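Local coordinates for protein Maltose/maltodextrin transport permease homologue (Bdellovibrio bacteriovorus HD100, PDB 6FFL) that binds maltodextrins such as maltotriose through this solute-binding domain, which is fused to the membrane-spanning subunit MalF of a probable maltose/maltodextrin ABC transporter, at residues P99-G103 / K104-I108; L328-S331 / A332-E336; K292-S296 / T297-L301. One frame throughout, in Å; residues are numbered along the deposited sequence.

Contact 1: P99-G103 / K104-I108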
ATOM      1  N   PRO A  99      14.215  -2.806   2.268  1.00 18.66           N
ATOM      2  CA  PRO A  99      14.779  -1.482   1.980  1.00 19.35           C
ATOM      3  C   PRO A  99      15.773  -1.081   3.055  1.00 18.35           C
ATOM      4  O   PRO A  99      15.540  -1.301   4.243  1.00 19.05           O
ATOM      5  CB  PRO A  99      13.554  -0.557   1.985  1.00 19.59           C
ATOM      6  CG  PRO A  99      12.539  -1.267   2.826  1.00 17.71           C
ATOM      7  CD  PRO A  99      12.774  -2.747   2.566  1.00 19.27           C
ATOM      8  N   VAL A 100      16.883  -0.484   2.621  1.00 21.99           N
ATOM      9  CA  VAL A 100      17.960  -0.068   3.513  1.00 22.03           C
ATOM     10  C   VAL A 100      17.691   1.352   3.991  1.00 25.68           C
ATOM     11  O   VAL A 100      17.234   2.212   3.228  1.00 23.86           O
ATOM     12  CB  VAL A 100      19.326  -0.168   2.801  1.00 25.52           C
ATOM     13  CG1 VAL A 100      20.449   0.437   3.650  1.00 27.98           C
ATOM     14  CG2 VAL A 100      19.638  -1.618   2.468  1.00 29.21           C
ATOM     15  N   TYR A 101      17.973   1.601   5.264  1.00 21.68           N
ATOM     16  CA  TYR A 101      17.872   2.938   5.820  1.00 20.93           C
ATOM     17  C   TYR A 101      19.024   3.120   6.791  1.00 26.42           C
ATOM     18  O   TYR A 101      19.242   2.262   7.650  1.00 23.92           O
ATOM     19  CB  TYR A 101      16.531   3.167   6.532  1.00 18.39           C
ATOM     20  CG  TYR A 101      16.508   4.513   7.227  1.00 17.99           C
ATOM     21  CD1 TYR A 101      16.457   5.686   6.484  1.00 21.47           C
ATOM     22  CD2 TYR A 101      16.588   4.612   8.606  1.00 22.65           C
ATOM     23  CE1 TYR A 101      16.469   6.922   7.092  1.00 20.81           C
ATOM     24  CE2 TYR A 101      16.605   5.853   9.232  1.00 22.43           C
ATOM     25  CZ  TYR A 101      16.539   7.003   8.463  1.00 21.89           C
ATOM     26  OH  TYR A 101      16.551   8.242   9.055  1.00 30.57           O
ATOM     27  N   ASP A 102      19.770   4.215   6.641  1.00 21.69           N
ATOM     28  CA  ASP A 102      20.914   4.479   7.511  1.00 26.61           C
ATOM     29  C   ASP A 102      21.895   3.312   7.475  1.00 31.03           C
ATOM     30  O   ASP A 102      22.489   2.948   8.491  1.00 26.73           O
ATOM     31  CB  ASP A 102      20.442   4.771   8.942  1.00 29.22           C
ATOM     32  CG  ASP A 102      21.491   5.476   9.789  1.00 42.51           C
ATOM     33  OD1 ASP A 102      22.437   6.068   9.227  1.00 38.00           O
ATOM     34  OD2 ASP A 102      21.362   5.420  11.032  1.00 45.10           O
ATOM     35  N   GLY A 103      22.020   2.681   6.308  1.00 29.28           N
ATOM     36  CA  GLY A 103      22.950   1.593   6.114  1.00 33.28           C
ATOM     37  C   GLY A 103      22.558   0.265   6.716  1.00 30.64           C
ATOM     38  O   GLY A 103      23.367  -0.666   6.678  1.00 29.23           O
ATOM     39  N   LYS A 104      21.349   0.131   7.260  1.00 23.12           N
ATOM     40  CA  LYS A 104      20.943  -1.096   7.933  1.00 22.50           C
ATOM     41  C   LYS A 104      19.590  -1.570   7.424  1.00 19.21           C
ATOM     42  O   LYS A 104      18.815  -0.809   6.830  1.00 21.92           O
ATOM     43  CB  LYS A 104      20.865  -0.910   9.457  1.00 22.31           C
ATOM     44  CG  LYS A 104      22.214  -0.598  10.109  1.00 28.02           C
ATOM     45  CD  LYS A 104      22.054  -0.084  11.536  1.00 37.99           C
ATOM     46  CE  LYS A 104      23.185   0.867  11.914  1.00 54.24           C
ATOM     47  NZ  LYS A 104      23.263   1.097  13.386  1.00 63.90           N
ATOM     48  N   HIS A 105      19.301  -2.842   7.703  1.00 19.03           N
ATOM     49  CA  HIS A 105      18.024  -3.470   7.361  1.00 16.75           C
ATOM     50  C   HIS A 105      17.138  -3.511   8.601  1.00 19.67           C
ATOM     51  O   HIS A 105      17.433  -4.246   9.544  1.00 20.76           O
ATOM     52  CB  HIS A 105      18.223  -4.894   6.847  1.00 17.77           C
ATOM     53  CG  HIS A 105      18.855  -4.988   5.494  1.00 25.28           C
ATOM     54  ND1 HIS A 105      20.162  -5.384   5.313  1.00 29.65           N
ATOM     55  CD2 HIS A 105      18.351  -4.778   4.254  1.00 26.08           C
ATOM     56  CE1 HIS A 105      20.442  -5.398   4.021  1.00 29.51           C
ATOM     57  NE2 HIS A 105      19.360  -5.034   3.357  1.00 28.87           N
ATOM     58  N   TYR A 106      16.024  -2.778   8.584  1.00 14.48           N
ATOM     59  CA  TYR A 106      15.118  -2.810   9.723  1.00 14.63           C
ATOM     60  C   TYR A 106      13.858  -3.627   9.467  1.00 14.77           C
ATOM     61  O   TYR A 106      13.065  -3.819  10.396  1.00 15.10           O
ATOM     62  CB  TYR A 106      14.732  -1.374  10.139  1.00 13.57           C
ATOM     63  CG  TYR A 106      15.890  -0.606  10.764  1.00 16.33           C
ATOM     64  CD1 TYR A 106      16.239  -0.800  12.093  1.00 15.26           C
ATOM     65  CD2 TYR A 106      16.618   0.314  10.021  1.00 16.48           C
ATOM     66  CE1 TYR A 106      17.297  -0.090  12.673  1.00 17.13           C
ATOM     67  CE2 TYR A 106      17.676   1.016  10.582  1.00 19.25           C
ATOM     68  CZ  TYR A 106      18.004   0.812  11.900  1.00 18.82           C
ATOM     69  OH  TYR A 106      19.050   1.516  12.446  1.00 20.77           O
ATOM     70  N   MET A 107      13.654  -4.121   8.244  1.00 16.43           N
ATOM     71  CA  MET A 107      12.410  -4.779   7.882  1.00 14.59           C
ATOM     72  C   MET A 107      12.699  -5.874   6.864  1.00 13.82           C
ATOM     73  O   MET A 107      13.554  -5.696   5.993  1.00 14.63           O
ATOM     74  CB  MET A 107      11.411  -3.768   7.295  1.00 15.30           C
ATOM     75  CG  MET A 107      10.216  -4.405   6.637  1.00 18.77           C
ATOM     76  SD  MET A 107       9.052  -3.226   5.926  1.00 16.08           S
ATOM     77  CE  MET A 107       8.367  -2.461   7.405  1.00 15.39           C
ATOM     78  N   ILE A 108      11.984  -6.995   6.958  1.00 14.30           N
ATOM     79  CA  ILE A 108      11.992  -7.982   5.881  1.00 12.96           C
ATOM     80  C   ILE A 108      10.550  -8.309   5.513  1.00 15.20           C
ATOM     81  O   ILE A 108       9.759  -8.732   6.370  1.00 15.13           O
ATOM     82  CB  ILE A 108      12.774  -9.261   6.240  1.00 15.65           C
ATOM     83  CG1 ILE A 108      12.572 -10.302   5.143  1.00 20.65           C
ATOM     84  CG2 ILE A 108      12.350  -9.830   7.600  1.00 15.23           C
ATOM     85  CD1 ILE A 108      13.335  -9.965   3.880  1.00 25.44           C
TER
HETATM   86  O   HOH W   1      15.335  -3.690   5.696  1.00 17.08           O
HETATM   87  O   HOH W   2      16.037  -0.546   6.844  1.00 17.84           O
HETATM   88  O   HOH W   3      19.143   4.627  12.441  1.00 47.87           O
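The carbonyl oxygen of Lys104 is gripped by several groups: Tyr101 N donates to Lys104 O at 3.0 Å, nearly straight and in the carbonyl plane, Val100 CA adds a C-H...O contact, and a water lies at hydrogen-bonding distance, 2.8 Å from Lys104 O. The return bond, Lys104 N to Tyr101 O, is also 3.0 Å long, but here the donor stands 58° out of the carbonyl plane. The same water accepts from Tyr106 N and lies within bonding distance of Pro99 O, its two protons shared among more acceptors than they can serve, and so links the strands where their direct pairing ends. A second water accepts from Met107 N and can donate to Pro99 O, though it too has other acceptors in reach.

On one face of the hairpin Val100 CG2 lies 3.5 Å from His105 NE2, approaching the imidazole obliquely, while His105 ND1 is held by Asp82 and the ring stacks on Phe90. On the side of Tyr101, the Tyr106 ring swings back toward the first strand (chi1 -70°) and meets Tyr101 O with its edge, CE2 lying 3.5 Å from that oxygen. A third water joins Tyr106 OH to Asp102 OD2. With positive phi at both Asp102 and Gly103, Tyr101 to Lys104 forms a type I' turn, the tight connection of a two-residue beta hairpin.

Contact 2: L328-S331 / A332-E336; sequences LKIS and ADIME
Ile330 and Ile334, one helical turn apart, meet through their branches: CG2 of Ile330 lies 3.9 Å from CD1 of Ile334. The Ile334 side chain leans back along the helix, its CG1 held beside the backbone N (chi1 -68°), and this lays CG1 at 3.3 Å from Ile330 O, the carbonyl that its own backbone N already uses at 2.8 Å. Met335 repeats the pattern on Ser331. Its chain bends at chi3 (-74°), which folds the terminal methyl CE back to 3.6 Å from Ser331 O and 3.9 Å from Ser331 OG. Beneath these side chains runs regular alpha-helical bonding, from Ala332 N to Leu328 O through to Met335 N and Ser331 O at 2.9 Å.

The next shell fixes the outer groups. Ser331 OG is hydrogen-bonded to His115 NE2, and His115 also touches Ile334 and Met335. Both isoleucines pack on Ile250 of strand 248-251, while Leu328 and Ser331 rest against Trp238. Arg252 forms a salt bridge with Glu336 near the C-terminal end of the helix, and one of the two Asp333 conformers also bridges to it.

Each of the carbonyls of Ile330 and Ser331 accepts a backbone N-H while carbons of the residue four further on lie against it, and the carboxylate of Glu336 would probably be partly neutralised by Arg252.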
ATOM      1  N   LEU A 328       0.400 -12.167 -12.641  1.00 28.23           N
ATOM      2  CA  LEU A 328       1.707 -11.638 -12.264  1.00 33.00           C
ATOM      3  C   LEU A 328       2.448 -11.028 -13.459  1.00 19.66           C
ATOM      4  O   LEU A 328       3.219 -10.081 -13.276  1.00 20.93           O
ATOM      5  CB  LEU A 328       2.526 -12.718 -11.541  1.00 38.75           C
ATOM      6  CG  LEU A 328       2.032 -13.128 -10.125  1.00 28.90           C
ATOM      7  CD1 LEU A 328       2.945 -14.171  -9.508  1.00 28.55           C
ATOM      8  CD2 LEU A 328       1.824 -11.966  -9.085  1.00 21.59           C
ATOM      9  N   LYS A 329       2.173 -11.475 -14.687  1.00 25.16           N
ATOM     10  CA  LYS A 329       2.834 -10.858 -15.834  1.00 28.02           C
ATOM     11  C   LYS A 329       2.368  -9.420 -16.061  1.00 25.36           C
ATOM     12  O   LYS A 329       3.196  -8.519 -16.251  1.00 22.20           O
ATOM     13  CB  LYS A 329       2.629 -11.719 -17.085  1.00 33.42           C
ATOM     14  CG  LYS A 329       3.703 -11.532 -18.162  1.00 49.94           C
ATOM     15  CD  LYS A 329       5.143 -11.732 -17.632  1.00 64.39           C
ATOM     16  CE  LYS A 329       5.279 -12.827 -16.556  1.00 67.07           C
ATOM     17  NZ  LYS A 329       6.437 -12.556 -15.648  1.00 62.37           N
ATOM     18  N   ILE A 330       1.056  -9.172 -16.018  1.00 21.41           N
ATOM     19  CA  ILE A 330       0.570  -7.797 -16.130  1.00 17.51           C
ATOM     20  C   ILE A 330       0.987  -6.985 -14.913  1.00 15.78           C
ATOM     21  O   ILE A 330       1.319  -5.801 -15.023  1.00 17.78           O
ATOM     22  CB  ILE A 330      -0.959  -7.772 -16.332  1.00 21.52           C
ATOM     23  CG1 ILE A 330      -1.325  -8.438 -17.663  1.00 37.63           C
ATOM     24  CG2 ILE A 330      -1.479  -6.336 -16.309  1.00 20.87           C
ATOM     25  CD1 ILE A 330      -2.794  -8.306 -18.037  1.00 39.80           C
ATOM     26  N   SER A 331       0.983  -7.607 -13.735  1.00 14.21           N
ATOM     27  CA  SER A 331       1.433  -6.911 -12.538  1.00 16.25           C
ATOM     28  C   SER A 331       2.880  -6.446 -12.684  1.00 17.74           C
ATOM     29  O   SER A 331       3.238  -5.347 -12.237  1.00 15.00           O
ATOM     30  CB  SER A 331       1.275  -7.823 -11.324  1.00 16.37           C
ATOM     31  OG  SER A 331       1.681  -7.152 -10.151  1.00 17.27           O
ATOM     32  N   ALA A 332       3.732  -7.270 -13.310  1.00 17.64           N
ATOM     33  CA  ALA A 332       5.110  -6.844 -13.539  1.00 16.70           C
ATOM     34  C   ALA A 332       5.160  -5.666 -14.507  1.00 18.11           C
ATOM     35  O   ALA A 332       5.964  -4.739 -14.327  1.00 19.78           O
ATOM     36  CB  ALA A 332       5.952  -8.017 -14.046  1.00 16.77           C
ATOM     37  N   ASP A 333       4.290  -5.666 -15.517  0.55 19.26           N
ATOM     38  CA  ASP A 333       4.223  -4.539 -16.440  0.55 21.07           C
ATOM     39  C   ASP A 333       3.701  -3.279 -15.756  0.55 19.95           C
ATOM     40  O   ASP A 333       4.070  -2.165 -16.149  0.55 21.98           O
ATOM     41  CB  ASP A 333       3.344  -4.904 -17.637  0.55 24.28           C
ATOM     42  CG  ASP A 333       3.116  -3.740 -18.568  0.55 31.33           C
ATOM     43  OD1 ASP A 333       4.020  -3.439 -19.375  0.55 41.69           O
ATOM     44  OD2 ASP A 333       2.037  -3.119 -18.487  0.55 38.07           O
ATOM     45  N   ILE A 334       2.857  -3.431 -14.731  1.00 16.88           N
ATOM     46  CA  ILE A 334       2.391  -2.283 -13.963  1.00 16.45           C
ATOM     47  C   ILE A 334       3.519  -1.727 -13.107  1.00 20.93           C
ATOM     48  O   ILE A 334       3.739  -0.510 -13.055  1.00 19.17           O
ATOM     49  CB  ILE A 334       1.172  -2.681 -13.107  1.00 16.05           C
ATOM     50  CG1 ILE A 334      -0.035  -2.970 -14.001  1.00 16.75           C
ATOM     51  CG2 ILE A 334       0.845  -1.597 -12.057  1.00 14.36           C
ATOM     52  CD1 ILE A 334      -1.120  -3.784 -13.317  1.00 18.36           C
ATOM     53  N   MET A 335       4.262  -2.610 -12.434  1.00 15.93           N
ATOM     54  CA  MET A 335       5.371  -2.180 -11.593  1.00 15.76           C
ATOM     55  C   MET A 335       6.517  -1.579 -12.397  1.00 16.69           C
ATOM     56  O   MET A 335       7.318  -0.815 -11.840  1.00 17.60           O
ATOM     57  CB  MET A 335       5.866  -3.364 -10.758  1.00 13.83           C
ATOM     58  CG  MET A 335       4.906  -3.772  -9.628  1.00 16.38           C
ATOM     59  SD  MET A 335       5.584  -5.060  -8.556  1.00 19.78           S
ATOM     60  CE  MET A 335       5.440  -6.507  -9.617  1.00 19.91           C
ATOM     61  N   GLU A 336       6.601  -1.898 -13.688  1.00 19.22           N
ATOM     62  CA  GLU A 336       7.690  -1.423 -14.533  1.00 21.23           C
ATOM     63  C   GLU A 336       7.716   0.098 -14.627  1.00 22.27           C
ATOM     64  O   GLU A 336       8.788   0.697 -14.772  1.00 19.18           O
ATOM     65  CB  GLU A 336       7.539  -2.062 -15.916  1.00 23.14           C
ATOM     66  CG  GLU A 336       8.293  -1.430 -17.058  1.00 41.95           C
ATOM     67  CD  GLU A 336       7.912  -2.067 -18.389  1.00 57.71           C
ATOM     68  OE1 GLU A 336       7.900  -3.318 -18.463  1.00 52.74           O
ATOM     69  OE2 GLU A 336       7.611  -1.322 -19.350  1.00 65.55           O
TER

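Contact 3: K292-S296 / T297-L301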
ATOM      1  N   LYS A 292      11.643 -15.657  11.186  1.00 20.59           N
ATOM      2  CA  LYS A 292      12.209 -16.519  10.154  1.00 20.41           C
ATOM      3  C   LYS A 292      11.133 -17.399   9.525  1.00 23.60           C
ATOM      4  O   LYS A 292      11.133 -17.616   8.308  1.00 20.30           O
ATOM      5  CB  LYS A 292      13.327 -17.375  10.743  1.00 19.27           C
ATOM      6  CG  LYS A 292      14.576 -16.590  11.180  1.00 21.09           C
ATOM      7  CD  LYS A 292      15.581 -17.550  11.847  1.00 27.45           C
ATOM      8  CE  LYS A 292      16.894 -16.871  12.196  1.00 30.41           C
ATOM      9  NZ  LYS A 292      17.784 -17.771  13.006  1.00 29.36           N
ATOM     10  N   TYR A 293      10.203 -17.908  10.334  1.00 18.09           N
ATOM     11  CA  TYR A 293       9.132 -18.743   9.791  1.00 23.74           C
ATOM     12  C   TYR A 293       8.211 -17.949   8.863  1.00 17.99           C
ATOM     13  O   TYR A 293       7.851 -18.422   7.773  1.00 18.93           O
ATOM     14  CB  TYR A 293       8.334 -19.372  10.930  1.00 19.80           C
ATOM     15  CG  TYR A 293       7.121 -20.133  10.456  1.00 23.37           C
ATOM     16  CD1 TYR A 293       7.261 -21.349   9.798  1.00 25.25           C
ATOM     17  CD2 TYR A 293       5.844 -19.639  10.664  1.00 26.76           C
ATOM     18  CE1 TYR A 293       6.157 -22.053   9.355  1.00 30.46           C
ATOM     19  CE2 TYR A 293       4.730 -20.338  10.229  1.00 30.35           C
ATOM     20  CZ  TYR A 293       4.895 -21.541   9.574  1.00 34.99           C
ATOM     21  OH  TYR A 293       3.794 -22.237   9.139  1.00 44.18           O
ATOM     22  N   LEU A 294       7.801 -16.746   9.277  1.00 19.22           N
ATOM     23  CA  LEU A 294       6.815 -16.006   8.495  1.00 17.28           C
ATOM     24  C   LEU A 294       7.404 -15.429   7.219  1.00 16.97           C
ATOM     25  O   LEU A 294       6.640 -14.986   6.354  1.00 19.28           O
ATOM     26  CB  LEU A 294       6.186 -14.882   9.330  1.00 19.23           C
ATOM     27  CG  LEU A 294       5.299 -15.358  10.487  1.00 20.26           C
ATOM     28  CD1 LEU A 294       4.847 -14.181  11.350  1.00 19.71           C
ATOM     29  CD2 LEU A 294       4.101 -16.154   9.968  1.00 22.91           C
ATOM     30  N   THR A 295       8.729 -15.427   7.079  1.00 15.56           N
ATOM     31  CA  THR A 295       9.364 -15.044   5.833  1.00 13.71           C
ATOM     32  C   THR A 295       9.905 -16.254   5.077  1.00 15.62           C
ATOM     33  O   THR A 295      10.503 -16.082   4.009  1.00 17.31           O
ATOM     34  CB  THR A 295      10.490 -14.034   6.089  1.00 19.32           C
ATOM     35  OG1 THR A 295      11.447 -14.594   6.995  1.00 20.68           O
ATOM     36  CG2 THR A 295       9.933 -12.722   6.685  1.00 18.76           C
ATOM     37  N   SER A 296       9.686 -17.467   5.589  1.00 17.88           N
ATOM     38  CA  SER A 296      10.189 -18.664   4.928  1.00 19.21           C
ATOM     39  C   SER A 296       9.399 -18.933   3.653  1.00 21.04           C
ATOM     40  O   SER A 296       8.267 -18.478   3.481  1.00 18.65           O
ATOM     41  CB  SER A 296      10.128 -19.886   5.861  1.00 24.11           C
ATOM     42  OG  SER A 296       8.803 -20.339   6.089  1.00 20.44           O
ATOM     43  N   THR A 297      10.020 -19.678   2.742  1.00 18.36           N
ATOM     44  CA  THR A 297       9.393 -19.889   1.441  1.00 20.52           C
ATOM     45  C   THR A 297       8.072 -20.649   1.537  1.00 18.62           C
ATOM     46  O   THR A 297       7.130 -20.281   0.811  1.00 19.97           O
ATOM     47  CB  THR A 297      10.402 -20.568   0.504  1.00 18.22           C
ATOM     48  OG1 THR A 297      11.338 -19.579   0.060  1.00 17.85           O
ATOM     49  CG2 THR A 297       9.704 -21.186  -0.738  1.00 18.47           C
ATOM     50  N   PRO A 298       7.908 -21.658   2.402  1.00 18.56           N
ATOM     51  CA  PRO A 298       6.572 -22.262   2.547  1.00 21.23           C
ATOM     52  C   PRO A 298       5.481 -21.266   2.901  1.00 18.59           C
ATOM     53  O   PRO A 298       4.382 -21.349   2.338  1.00 20.44           O
ATOM     54  CB  PRO A 298       6.792 -23.311   3.646  1.00 22.30           C
ATOM     55  CG  PRO A 298       8.204 -23.740   3.436  1.00 26.63           C
ATOM     56  CD  PRO A 298       8.942 -22.478   3.071  1.00 24.88           C
ATOM     57  N   VAL A 299       5.758 -20.291   3.777  1.00 19.21           N
ATOM     58  CA  VAL A 299       4.736 -19.298   4.111  1.00 16.32           C
ATOM     59  C   VAL A 299       4.539 -18.307   2.966  1.00 17.70           C
ATOM     60  O   VAL A 299       3.406 -17.920   2.655  1.00 16.89           O
ATOM     61  CB  VAL A 299       5.092 -18.570   5.424  1.00 20.01           C
ATOM     62  CG1 VAL A 299       4.098 -17.438   5.679  1.00 16.69           C
ATOM     63  CG2 VAL A 299       5.087 -19.548   6.586  1.00 21.66           C
ATOM     64  N   GLN A 300       5.628 -17.863   2.332  1.00 16.81           N
ATOM     65  CA  GLN A 300       5.488 -16.959   1.189  1.00 16.94           C
ATOM     66  C   GLN A 300       4.645 -17.588   0.086  1.00 19.41           C
ATOM     67  O   GLN A 300       3.828 -16.908  -0.548  1.00 17.12           O
ATOM     68  CB  GLN A 300       6.862 -16.584   0.641  1.00 15.74           C
ATOM     69  CG  GLN A 300       7.728 -15.788   1.611  1.00 14.31           C
ATOM     70  CD  GLN A 300       8.807 -15.002   0.894  1.00 16.64           C
ATOM     71  OE1 GLN A 300       8.739 -14.812  -0.319  1.00 14.95           O
ATOM     72  NE2 GLN A 300       9.809 -14.531   1.646  1.00 14.40           N
ATOM     73  N   LEU A 301       4.835 -18.879  -0.163  1.00 18.00           N
ATOM     74  CA  LEU A 301       4.067 -19.541  -1.210  1.00 18.13           C
ATOM     75  C   LEU A 301       2.632 -19.825  -0.787  1.00 19.07           C
ATOM     76  O   LEU A 301       1.765 -19.983  -1.652  1.00 21.80           O
ATOM     77  CB  LEU A 301       4.767 -20.832  -1.635  1.00 22.72           C
ATOM     78  CG  LEU A 301       6.082 -20.635  -2.403  1.00 23.07           C
ATOM     79  CD1 LEU A 301       6.766 -21.983  -2.687  1.00 20.65           C
ATOM     80  CD2 LEU A 301       5.852 -19.842  -3.689  1.00 17.09           C
TER
HETATM   81  O   HOH W   4      12.094 -17.302   2.082  1.00 18.60           O
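Val299 fills the angle between the two helices, and packing is closest around its two methyls. CG2 sits over one face of the Tyr293 ring, 3.8 Å from the centroid and 18° off the normal, a CH-pi contact displaced toward the CZ side of the ring. The same methyl comes within 3.2 Å of Tyr293 O, while CG1, anti to the backbone N (chi1 174°), reaches Leu294 O at 3.6 Å and the fringe of the Leu294 side chain. Beyond the tyrosine, the Phe26 ring meets it obliquely, and Leu294 packs on Leu19 of the same helix 13-29.

Between helices 281-294 and 297-307 the chain turns sharply. Tyr293 O, in the last turn of helix 281-294, accepts both Ser296 N and, at 2.7 Å, Ser296 OG, whose torsion (chi1 71°) directs the hydroxyl back toward that carbonyl. Ser296 occupies the N-cap position of the second helix, yet its side chain makes no capping bond there; its carbonyl instead takes Gln300 N at 2.9 Å, nearly straight.

Across the turn from the valine, the packing gives way to polar links. Gln300 NE2 donates to Thr295 O at 2.9 Å, the bond bent and the acceptor tilted from the amide plane, while Gln300 OE1 accepts from Asn313 N and keeps the amide from rotating. Thr295 O also receives a proton from a water that lies 3.1 Å from Thr297 OG1, a looser bridge beside the partly exposed Thr297.

Contacts 1 and 3 touch directly: Ile108 CG2, at the end of 104-108, packs on Thr295 CG2 at 3.9 Å, although their centres lie 20 Å apart. Strand 266-274 also connects them, since Met107 rests on Thr269 and Ser273 while Leu294 and Thr295 rest on Tyr272. Contact 2 stands apart, its nearest atoms about 13 Å from contact 1 and about 9 Å from contact 3. Neither contact 1 nor contact 2 touches the bound maltotriose: a glucose unit is about 11 Å from the Pro99 side chain and about 13 Å from that of Met335. A platinum ion lies about 6 Å from the Met335 side chain, and one lies about 8 Å from that of Tyr101.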